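Local coordinates for protein probable arabinosyltransferase C (Mycobacterium tuberculosis, PDB 3PTY) that polymerises arabinose into cell-wall arabinan as a membrane-bound arabinosyltransferase, represented here by its C-terminal extracellular domain, a lectin-like carbohydrate-binding module, at residues A[175-179]-A[238-242]; A[66-72]-A[132-137]; A[196-200]-A[211-217]. One frame throughout, in Å; residues are numbered along the deposited sequence.

Overall arrangement
From the N terminus, contact 2 closes first: the loop 66-72, which follows strand 63-65, pairs with 132-137 and closes a long excursion that is partly disordered. The chain then runs through strands 144-152 and 164-171 to 175-179, where contact 1 opens; it closes at 238-242. Nested within that second loop is contact 3, a local hairpin closure between 196-200 and 211-217. All three reach the same antiparallel sheet of the beta-sandwich domain. Strand 240-242 lies beside 133-134, joining contacts 1 and 2, while 178-183 lies beside 195-202, joining contacts 1 and 3. Contacts 2 and 3 do not touch.

Contact 1. Residues A[175-179]-A[238-242]; sequences SREVR and HWIAL. With CA (calcium ion), chain C; PO4 (phosphate ion), chain D.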
loop_
_atom_site.group_PDB
_atom_site.type_symbol
_atom_site.label_atom_id
_atom_site.label_comp_id
_atom_site.label_asym_id
_atom_site.label_seq_id
_atom_site.Cartn_x
_atom_site.Cartn_y
_atom_site.Cartn_z
ATOM N N SER A 175 -16.436 -18.429 11.200
ATOM C CA SER A 175 -16.723 -17.711 12.436
ATOM C C SER A 175 -17.406 -18.604 13.464
ATOM O O SER A 175 -17.320 -18.360 14.668
ATOM C CB SER A 175 -17.554 -16.450 12.163
ATOM O OG SER A 175 -18.894 -16.777 11.848
ATOM N N ARG A 176 -18.080 -19.646 12.996
ATOM C CA ARG A 176 -18.739 -20.574 13.912
ATOM C C ARG A 176 -17.741 -21.495 14.634
ATOM O O ARG A 176 -18.084 -22.131 15.629
ATOM C CB ARG A 176 -19.765 -21.418 13.153
ATOM C CG ARG A 176 -19.178 -22.097 11.928
ATOM C CD ARG A 176 -20.099 -23.166 11.362
ATOM N NE ARG A 176 -19.359 -24.075 10.491
ATOM C CZ ARG A 176 -18.727 -25.166 10.916
ATOM N NH1 ARG A 176 -18.752 -25.492 12.202
ATOM N NH2 ARG A 176 -18.073 -25.933 10.054
ATOM N N GLU A 177 -16.506 -21.563 14.143
ATOM C CA GLU A 177 -15.538 -22.520 14.684
ATOM C C GLU A 177 -14.818 -22.034 15.940
ATOM O O GLU A 177 -14.159 -22.820 16.618
ATOM C CB GLU A 177 -14.505 -22.911 13.628
ATOM C CG GLU A 177 -15.056 -23.776 12.506
ATOM C CD GLU A 177 -14.017 -24.040 11.433
ATOM O OE1 GLU A 177 -13.211 -24.976 11.600
ATOM O OE2 GLU A 177 -14.004 -23.312 10.421
ATOM N N VAL A 178 -14.923 -20.741 16.237
ATOM C CA VAL A 178 -14.307 -20.186 17.440
ATOM C C VAL A 178 -15.331 -19.345 18.185
ATOM O O VAL A 178 -15.879 -18.386 17.643
ATOM C CB VAL A 178 -13.065 -19.323 17.115
ATOM C CG1 VAL A 178 -12.473 -18.732 18.398
ATOM C CG2 VAL A 178 -12.014 -20.146 16.380
ATOM N N ARG A 179 -15.608 -19.719 19.425
ATOM C CA ARG A 179 -16.634 -19.025 20.183
ATOM C C ARG A 179 -16.144 -18.664 21.566
ATOM O O ARG A 179 -15.230 -19.290 22.098
ATOM C CB ARG A 179 -17.907 -19.881 20.277
ATOM C CG ARG A 179 -18.499 -20.234 18.911
ATOM C CD ARG A 179 -19.843 -20.947 19.036
ATOM N NE ARG A 179 -20.817 -20.080 19.678
ATOM C CZ ARG A 179 -21.757 -19.387 19.042
ATOM N NH1 ARG A 179 -21.890 -19.468 17.724
ATOM N NH2 ARG A 179 -22.575 -18.616 19.737
ATOM N N HIS A 238 -6.707 -25.683 6.578
ATOM C CA HIS A 238 -7.737 -25.272 7.517
ATOM C C HIS A 238 -7.296 -25.616 8.928
ATOM O O HIS A 238 -7.344 -26.771 9.325
ATOM C CB HIS A 238 -9.064 -25.956 7.191
ATOM C CG HIS A 238 -10.242 -25.354 7.892
ATOM N ND1 HIS A 238 -11.117 -24.491 7.269
ATOM C CD2 HIS A 238 -10.689 -25.488 9.164
ATOM C CE1 HIS A 238 -12.058 -24.127 8.121
ATOM N NE2 HIS A 238 -11.822 -24.716 9.279
ATOM N N TRP A 239 -6.836 -24.617 9.671
ATOM C CA TRP A 239 -6.347 -24.839 11.026
ATOM C C TRP A 239 -6.564 -23.580 11.856
ATOM O O TRP A 239 -6.854 -22.513 11.315
ATOM C CB TRP A 239 -4.862 -25.229 11.011
ATOM C CG TRP A 239 -4.008 -24.259 10.255
ATOM C CD1 TRP A 239 -3.694 -24.306 8.925
ATOM C CD2 TRP A 239 -3.367 -23.089 10.777
ATOM N NE1 TRP A 239 -2.900 -23.241 8.590
ATOM C CE2 TRP A 239 -2.684 -22.478 9.708
ATOM C CE3 TRP A 239 -3.305 -22.500 12.044
ATOM C CZ2 TRP A 239 -1.942 -21.307 9.868
ATOM C CZ3 TRP A 239 -2.571 -21.337 12.201
ATOM C CH2 TRP A 239 -1.897 -20.754 11.117
ATOM N N ILE A 240 -6.420 -23.707 13.169
ATOM C CA ILE A 240 -6.696 -22.605 14.089
ATOM C C ILE A 240 -5.596 -22.500 15.138
ATOM O O ILE A 240 -5.174 -23.510 15.689
ATOM C CB ILE A 240 -8.027 -22.838 14.843
ATOM C CG1 ILE A 240 -9.175 -23.064 13.856
ATOM C CG2 ILE A 240 -8.345 -21.646 15.753
ATOM C CD1 ILE A 240 -10.484 -23.493 14.521
ATOM N N ALA A 241 -5.133 -21.284 15.413
ATOM C CA ALA A 241 -4.226 -21.053 16.536
ATOM C C ALA A 241 -4.769 -19.910 17.386
ATOM O O ALA A 241 -5.208 -18.891 16.849
ATOM C CB ALA A 241 -2.817 -20.731 16.046
ATOM N N LEU A 242 -4.735 -20.077 18.706
ATOM C CA LEU A 242 -5.322 -19.098 19.619
ATOM C C LEU A 242 -4.369 -18.716 20.737
ATOM O O LEU A 242 -3.445 -19.457 21.060
ATOM C CB LEU A 242 -6.609 -19.646 20.254
ATOM C CG LEU A 242 -7.762 -20.062 19.331
ATOM C CD1 LEU A 242 -8.880 -20.676 20.153
ATOM C CD2 LEU A 242 -8.276 -18.877 18.534
HETATM CA CA CA C . -7.827 -28.849 10.414
HETATM P P PO4 D . -0.567 -22.071 5.664
HETATM O O1 PO4 D . -0.716 -21.400 4.316
HETATM O O2 PO4 D . -0.318 -21.020 6.725
HETATM O O3 PO4 D . 0.610 -23.023 5.624
HETATM O O4 PO4 D . -1.826 -22.844 5.985
HETATM O O HOH W 1 -8.501 -30.727 11.928
HETATM O O HOH W 2 -6.485 -30.062 8.601
HETATM O O HOH W 3 -5.352 -28.913 11.313
#
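Glu177 and His238 meet head-on: the His238 ring is swung anti to its own backbone N (chi1 -166°), whereas Glu177 sets CG beside its backbone N and runs out extended (chi2 175°). The carboxylate thus meets the edge of the imidazole, nearly coplanar with it. The main bond runs from His238 NE2 to Glu177 OE1, 2.7 Å long and close to straight, with the oxygen in the ring plane and offering its syn lone pair. A weak, more bent branch joins NE2 to Glu177 OE2 at 2.8 Å. OE2 also accepts from the backbone N of Asp174, so both carboxylate oxygens are engaged, and the shared plane probably restrains rotation of the imidazole. A carboxylate here would also be expected to polarise the ring.

The backbone of His238 serves the metal: its carbonyl O binds the calcium ion at 2.4 Å, together with three waters, Asp231 and Asp233. Beyond the polar pair, contact is apolar. Val178 and Ile240 pass alongside one another, running in opposite senses, with Val178 CG2 4.0 Å from Ile240 CG2. Ile240 CD1 also approaches Glu177 CB at 4.2 Å. Two residues on from Ile240, Leu242 CD2 rests against the other methyl of Val178, CG1, at 4.2 Å. Trp239 points away from 175-179 and gives its NE1 proton almost straight to phosphate O4 at 2.8 Å; Arg172 holds the same phosphate, which probably came from the crystallisation liquor.

Strands 178-183 and 240-242 lie several strands apart in one sheet and meet here through side chains alone, which implies that the sheet curls. The backbone of 175-179 bonds to strand 224-231, while 240-242 lies between strands 164-171 and 133-134, and Val178 additionally touches Phe199 of strand 195-202.

Contact 2. Residues A[66-72]-A[132-137]; sequences AFTPNGI and VLGSWR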
loop_
_atom_site.group_PDB
_atom_site.type_symbol
_atom_site.label_atom_id
_atom_site.label_comp_id
_atom_site.label_asym_id
_atom_site.label_seq_id
_atom_site.Cartn_x
_atom_site.Cartn_y
_atom_site.Cartn_z
ATOM N N ALA A 66 -5.534 -32.526 19.836
ATOM C CA ALA A 66 -4.704 -32.139 18.703
ATOM C C ALA A 66 -4.513 -30.618 18.562
ATOM O O ALA A 66 -4.286 -30.118 17.464
ATOM C CB ALA A 66 -5.238 -32.757 17.403
ATOM N N PHE A 67 -4.609 -29.896 19.676
ATOM C CA PHE A 67 -4.164 -28.500 19.747
ATOM C C PHE A 67 -2.893 -28.474 20.589
ATOM O O PHE A 67 -2.919 -28.889 21.749
ATOM C CB PHE A 67 -5.211 -27.623 20.438
ATOM C CG PHE A 67 -6.190 -26.954 19.497
ATOM C CD1 PHE A 67 -7.293 -27.644 19.005
ATOM C CD2 PHE A 67 -6.023 -25.626 19.139
ATOM C CE1 PHE A 67 -8.205 -27.020 18.164
ATOM C CE2 PHE A 67 -6.925 -24.997 18.290
ATOM C CZ PHE A 67 -8.016 -25.690 17.803
ATOM N N THR A 68 -1.793 -27.983 20.019
ATOM C CA THR A 68 -0.496 -28.034 20.692
ATOM C C THR A 68 0.234 -26.695 20.581
ATOM O O THR A 68 -0.057 -25.906 19.687
ATOM C CB THR A 68 0.399 -29.123 20.063
ATOM O OG1 THR A 68 0.615 -28.810 18.682
ATOM C CG2 THR A 68 -0.258 -30.495 20.179
ATOM N N PRO A 69 1.201 -26.444 21.483
ATOM C CA PRO A 69 1.875 -25.141 21.516
ATOM C C PRO A 69 2.591 -24.814 20.209
ATOM O O PRO A 69 2.739 -23.637 19.875
ATOM C CB PRO A 69 2.883 -25.290 22.663
ATOM C CG PRO A 69 2.285 -26.328 23.553
ATOM C CD PRO A 69 1.589 -27.301 22.620
ATOM N N ASN A 70 3.031 -25.838 19.480
ATOM C CA ASN A 70 3.699 -25.614 18.203
ATOM C C ASN A 70 2.876 -26.034 16.985
ATOM O O ASN A 70 3.418 -26.225 15.899
ATOM C CB ASN A 70 5.081 -26.274 18.200
ATOM C CG ASN A 70 6.043 -25.585 19.146
ATOM O OD1 ASN A 70 6.545 -24.499 18.856
ATOM N ND2 ASN A 70 6.290 -26.202 20.295
ATOM N N GLY A 71 1.563 -26.149 17.167
ATOM C CA GLY A 71 0.665 -26.483 16.071
ATOM C C GLY A 71 0.346 -25.265 15.215
ATOM O O GLY A 71 -0.812 -24.863 15.085
ATOM N N ILE A 72 1.392 -24.687 14.632
ATOM C CA ILE A 72 1.309 -23.482 13.809
ATOM C C ILE A 72 2.456 -23.540 12.809
ATOM O O ILE A 72 3.587 -23.815 13.195
ATOM C CB ILE A 72 1.542 -22.221 14.658
ATOM C CG1 ILE A 72 0.572 -22.175 15.836
ATOM C CG2 ILE A 72 1.426 -20.954 13.802
ATOM C CD1 ILE A 72 0.876 -21.069 16.813
ATOM N N VAL A 132 0.230 -20.360 23.715
ATOM C CA VAL A 132 -0.363 -20.471 22.391
ATOM C C VAL A 132 -0.757 -21.920 22.197
ATOM O O VAL A 132 -0.025 -22.809 22.620
ATOM C CB VAL A 132 0.665 -20.154 21.277
ATOM C CG1 VAL A 132 -0.035 -20.064 19.930
ATOM C CG2 VAL A 132 1.401 -18.878 21.570
ATOM N N LEU A 133 -1.900 -22.159 21.559
ATOM C CA LEU A 133 -2.278 -23.510 21.140
ATOM C C LEU A 133 -2.846 -23.486 19.718
ATOM O O LEU A 133 -3.691 -22.643 19.400
ATOM C CB LEU A 133 -3.296 -24.120 22.108
ATOM C CG LEU A 133 -2.800 -24.494 23.511
ATOM C CD1 LEU A 133 -3.962 -24.969 24.382
ATOM C CD2 LEU A 133 -1.681 -25.559 23.460
ATOM N N GLY A 134 -2.379 -24.399 18.864
ATOM C CA GLY A 134 -2.825 -24.436 17.477
ATOM C C GLY A 134 -3.067 -25.840 16.945
ATOM O O GLY A 134 -2.494 -26.810 17.446
ATOM N N SER A 135 -3.904 -25.951 15.918
ATOM C CA SER A 135 -4.274 -27.262 15.375
ATOM C C SER A 135 -3.596 -27.579 14.046
ATOM O O SER A 135 -3.958 -28.554 13.387
ATOM C CB SER A 135 -5.792 -27.360 15.201
ATOM O OG SER A 135 -6.235 -26.426 14.228
ATOM N N TRP A 136 -2.627 -26.764 13.635
ATOM C CA TRP A 136 -1.913 -27.071 12.401
ATOM C C TRP A 136 -0.960 -28.242 12.612
ATOM O O TRP A 136 -0.389 -28.405 13.691
ATOM C CB TRP A 136 -1.120 -25.873 11.879
ATOM C CG TRP A 136 -0.296 -26.226 10.666
ATOM C CD1 TRP A 136 -0.695 -26.174 9.360
ATOM C CD2 TRP A 136 1.057 -26.704 10.652
ATOM N NE1 TRP A 136 0.330 -26.582 8.533
ATOM C CE2 TRP A 136 1.416 -26.912 9.303
ATOM C CE3 TRP A 136 2.001 -26.971 11.648
ATOM C CZ2 TRP A 136 2.675 -27.378 8.926
ATOM C CZ3 TRP A 136 3.255 -27.436 11.270
ATOM C CH2 TRP A 136 3.577 -27.632 9.921
ATOM N N ARG A 137 -0.799 -29.054 11.574
ATOM C CA ARG A 137 0.234 -30.079 11.564
ATOM C C ARG A 137 0.561 -30.492 10.137
ATOM O O ARG A 137 -0.256 -30.334 9.227
ATOM C CB ARG A 137 -0.189 -31.300 12.386
ATOM C CG ARG A 137 -1.386 -32.053 11.822
ATOM C CD ARG A 137 -1.850 -33.115 12.802
ATOM N NE ARG A 137 -1.981 -32.562 14.148
ATOM C CZ ARG A 137 -1.901 -33.277 15.263
ATOM N NH1 ARG A 137 -1.686 -34.589 15.203
ATOM N NH2 ARG A 137 -2.025 -32.683 16.442
HETATM O O HOH W 4 -3.863 -30.882 14.856
#
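Two glycines, Gly71 and Gly134, pass backbone to backbone with their CA atoms 4.3 Å apart, so close that a CB on either would run into the carbonyl oxygen of the other. Their CA-H groups instead face those oxygens, Gly134 CA lying 3.2 Å from Gly71 O. The close approach sets the 68-71 turn directly against the short strand 133-134. Thr68 and Gly134 make a single antiparallel hydrogen-bonded pair: Thr68 N donates to Gly134 O and Gly134 N to Thr68 O, both at 2.9 Å. Thr68 O is gripped twice, because Gly71 N closes the type I turn 68-71 onto it from the other face of its carbonyl plane. Gly71 is the centre of an inverse gamma turn, and its O accepts from Trp136 N with the donor well above the carbonyl plane.

Around this backbone core the side chains fit snugly. Ser135 CB sits squarely over the centre of the Phe67 ring as a CH-pi contact, 3.8 Å from the centroid, while Leu133 O lies at the ring's edge. The Ser135 hydroxyl, tucked between its backbone N and carbonyl carbon (chi1 65°), is bonded to Asp231, a calcium ligand, and to Ile240 N. On the other flank the Ile72 and Val132 side chains cross at about a right angle, Ile72 CD1 to Val132 CG1 only 3.4 Å, a close methyl-methyl approach. Pro69 and Leu133 lie side by side, CD to CD2 3.8 Å. A water lies within hydrogen-bonding distance of both Ala66 O and Ser135 O, and weakly accepts from Arg137 NE.

The chemistry is therefore mostly backbone-driven: amides, carbonyls and CA-H groups interlock where bare glycines permit. The Ser135 hydroxyl adds a second-shell link to the calcium site, probably helping to position Asp231.

Contact 3. Residues A[196-200]-A[211-217]; sequences SMEFA and LRAPLSA
Ala200 and Arg212 satisfy each other's backbone as an antiparallel hydrogen-bonded pair: Ala200 N gives its proton to Arg212 O at 2.7 Å, and Arg212 N returns one to Ala200 O at 3.0 Å, in the carbonyl plane. Further back the strands splay, and the ladder gives way to water. One water donates to Glu198 O at 2.8 Å and weakly to Arg212 O. The Arg212 side chain leaves the pair for Asn210 O, through NE, and Trp335 O, through NH1; Glu198 OE1 turns to Ser175 OG.

Apolar groups fill the widening angle. Phe199 crosses Leu211 at about a right angle, CB to CB 3.7 Å, and its CD2 meets Ala213 CB. Met197, bent at its last torsion (chi3 -56°), lays CE against Ala213 CB and Pro214 CD, each 3.8 Å away, and presses it onto Ala217 CB at 3.4 Å. Ala217 N is bonded to Pro214 O, within the turn that brings Ala217 CB to the methionine.

This hairpin is thus held by paired amides at its 200-212 end and, where the strands diverge, bridged by one water, weakly on the Arg212 side, and packed by Met197 and Phe199.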
loop_
_atom_site.group_PDB
_atom_site.type_symbol
_atom_site.label_atom_id
_atom_site.label_comp_id
_atom_site.label_asym_id
_atom_site.label_seq_id
_atom_site.Cartn_x
_atom_site.Cartn_y
_atom_site.Cartn_z
ATOM N N SER A 196 -23.062 -17.994 24.613
ATOM C CA SER A 196 -21.824 -17.838 23.859
ATOM C C SER A 196 -22.018 -16.908 22.677
ATOM O O SER A 196 -23.156 -16.612 22.269
ATOM C CB SER A 196 -21.322 -19.195 23.377
ATOM O OG SER A 196 -22.174 -19.724 22.385
ATOM N N MET A 197 -20.903 -16.439 22.124
ATOM C CA MET A 197 -20.951 -15.587 20.944
ATOM C C MET A 197 -19.785 -15.907 20.022
ATOM O O MET A 197 -18.841 -16.604 20.406
ATOM C CB MET A 197 -20.903 -14.111 21.345
ATOM C CG MET A 197 -19.604 -13.691 22.045
ATOM S SD MET A 197 -19.693 -11.997 22.642
ATOM C CE MET A 197 -20.081 -11.146 21.116
ATOM N N GLU A 198 -19.873 -15.409 18.799
ATOM C CA GLU A 198 -18.790 -15.528 17.836
ATOM C C GLU A 198 -17.954 -14.260 17.858
ATOM O O GLU A 198 -18.352 -13.263 18.465
ATOM C CB GLU A 198 -19.371 -15.749 16.442
ATOM C CG GLU A 198 -19.951 -17.134 16.277
ATOM C CD GLU A 198 -20.650 -17.313 14.949
ATOM O OE1 GLU A 198 -20.616 -16.375 14.125
ATOM O OE2 GLU A 198 -21.230 -18.395 14.734
ATOM N N PHE A 199 -16.797 -14.307 17.203
ATOM C CA PHE A 199 -15.919 -13.153 17.085
ATOM C C PHE A 199 -16.035 -12.586 15.683
ATOM O O PHE A 199 -16.324 -13.320 14.736
ATOM C CB PHE A 199 -14.450 -13.564 17.276
ATOM C CG PHE A 199 -14.076 -13.907 18.692
ATOM C CD1 PHE A 199 -14.220 -15.203 19.164
ATOM C CD2 PHE A 199 -13.553 -12.942 19.536
ATOM C CE1 PHE A 199 -13.866 -15.529 20.461
ATOM C CE2 PHE A 199 -13.189 -13.256 20.832
ATOM C CZ PHE A 199 -13.345 -14.555 21.296
ATOM N N ALA A 200 -15.782 -11.290 15.546
ATOM C CA ALA A 200 -15.546 -10.704 14.232
ATOM C C ALA A 200 -14.091 -10.962 13.870
ATOM O O ALA A 200 -13.182 -10.597 14.612
ATOM C CB ALA A 200 -15.825 -9.215 14.247
ATOM N N LEU A 211 -9.152 -11.098 16.685
ATOM C CA LEU A 211 -10.585 -11.371 16.678
ATOM C C LEU A 211 -11.234 -10.478 17.728
ATOM O O LEU A 211 -10.658 -10.265 18.794
ATOM C CB LEU A 211 -10.862 -12.841 17.008
ATOM C CG LEU A 211 -10.104 -13.911 16.213
ATOM C CD1 LEU A 211 -10.415 -15.295 16.770
ATOM C CD2 LEU A 211 -10.437 -13.835 14.732
ATOM N N ARG A 212 -12.422 -9.951 17.436
ATOM C CA ARG A 212 -13.070 -9.020 18.359
ATOM C C ARG A 212 -14.511 -9.395 18.641
ATOM O O ARG A 212 -15.275 -9.721 17.730
ATOM C CB ARG A 212 -13.033 -7.572 17.843
ATOM C CG ARG A 212 -11.675 -7.082 17.364
ATOM C CD ARG A 212 -11.683 -6.842 15.858
ATOM N NE ARG A 212 -10.339 -6.631 15.316
ATOM C CZ ARG A 212 -9.899 -5.476 14.828
ATOM N NH1 ARG A 212 -10.702 -4.417 14.801
ATOM N NH2 ARG A 212 -8.665 -5.389 14.341
ATOM N N ALA A 213 -14.873 -9.320 19.916
ATOM C CA ALA A 213 -16.239 -9.557 20.360
ATOM C C ALA A 213 -16.650 -8.386 21.246
ATOM O O ALA A 213 -15.994 -8.109 22.247
ATOM C CB ALA A 213 -16.311 -10.870 21.141
ATOM N N PRO A 214 -17.741 -7.692 20.887
ATOM C CA PRO A 214 -18.172 -6.536 21.679
ATOM C C PRO A 214 -18.561 -6.957 23.090
ATOM O O PRO A 214 -19.357 -7.883 23.256
ATOM C CB PRO A 214 -19.410 -6.038 20.914
ATOM C CG PRO A 214 -19.892 -7.262 20.175
ATOM C CD PRO A 214 -18.617 -7.908 19.725
ATOM N N LEU A 215 -18.004 -6.293 24.097
ATOM C CA LEU A 215 -18.353 -6.604 25.481
ATOM C C LEU A 215 -19.842 -6.402 25.735
ATOM O O LEU A 215 -20.418 -7.037 26.619
ATOM C CB LEU A 215 -17.542 -5.747 26.461
ATOM C CG LEU A 215 -16.047 -6.059 26.560
ATOM C CD1 LEU A 215 -15.365 -5.053 27.491
ATOM C CD2 LEU A 215 -15.826 -7.493 27.054
ATOM N N SER A 216 -20.469 -5.521 24.961
ATOM C CA SER A 216 -21.894 -5.245 25.143
ATOM C C SER A 216 -22.751 -6.494 24.962
ATOM O O SER A 216 -23.851 -6.570 25.484
ATOM C CB SER A 216 -22.368 -4.142 24.189
ATOM O OG SER A 216 -22.327 -4.582 22.841
ATOM N N ALA A 217 -22.250 -7.475 24.221
ATOM C CA ALA A 217 -23.019 -8.696 23.987
ATOM C C ALA A 217 -23.010 -9.639 25.192
ATOM O O ALA A 217 -23.850 -10.533 25.290
ATOM C CB ALA A 217 -22.504 -9.421 22.743
HETATM O O HOH W 5 -18.488 -10.628 17.533
#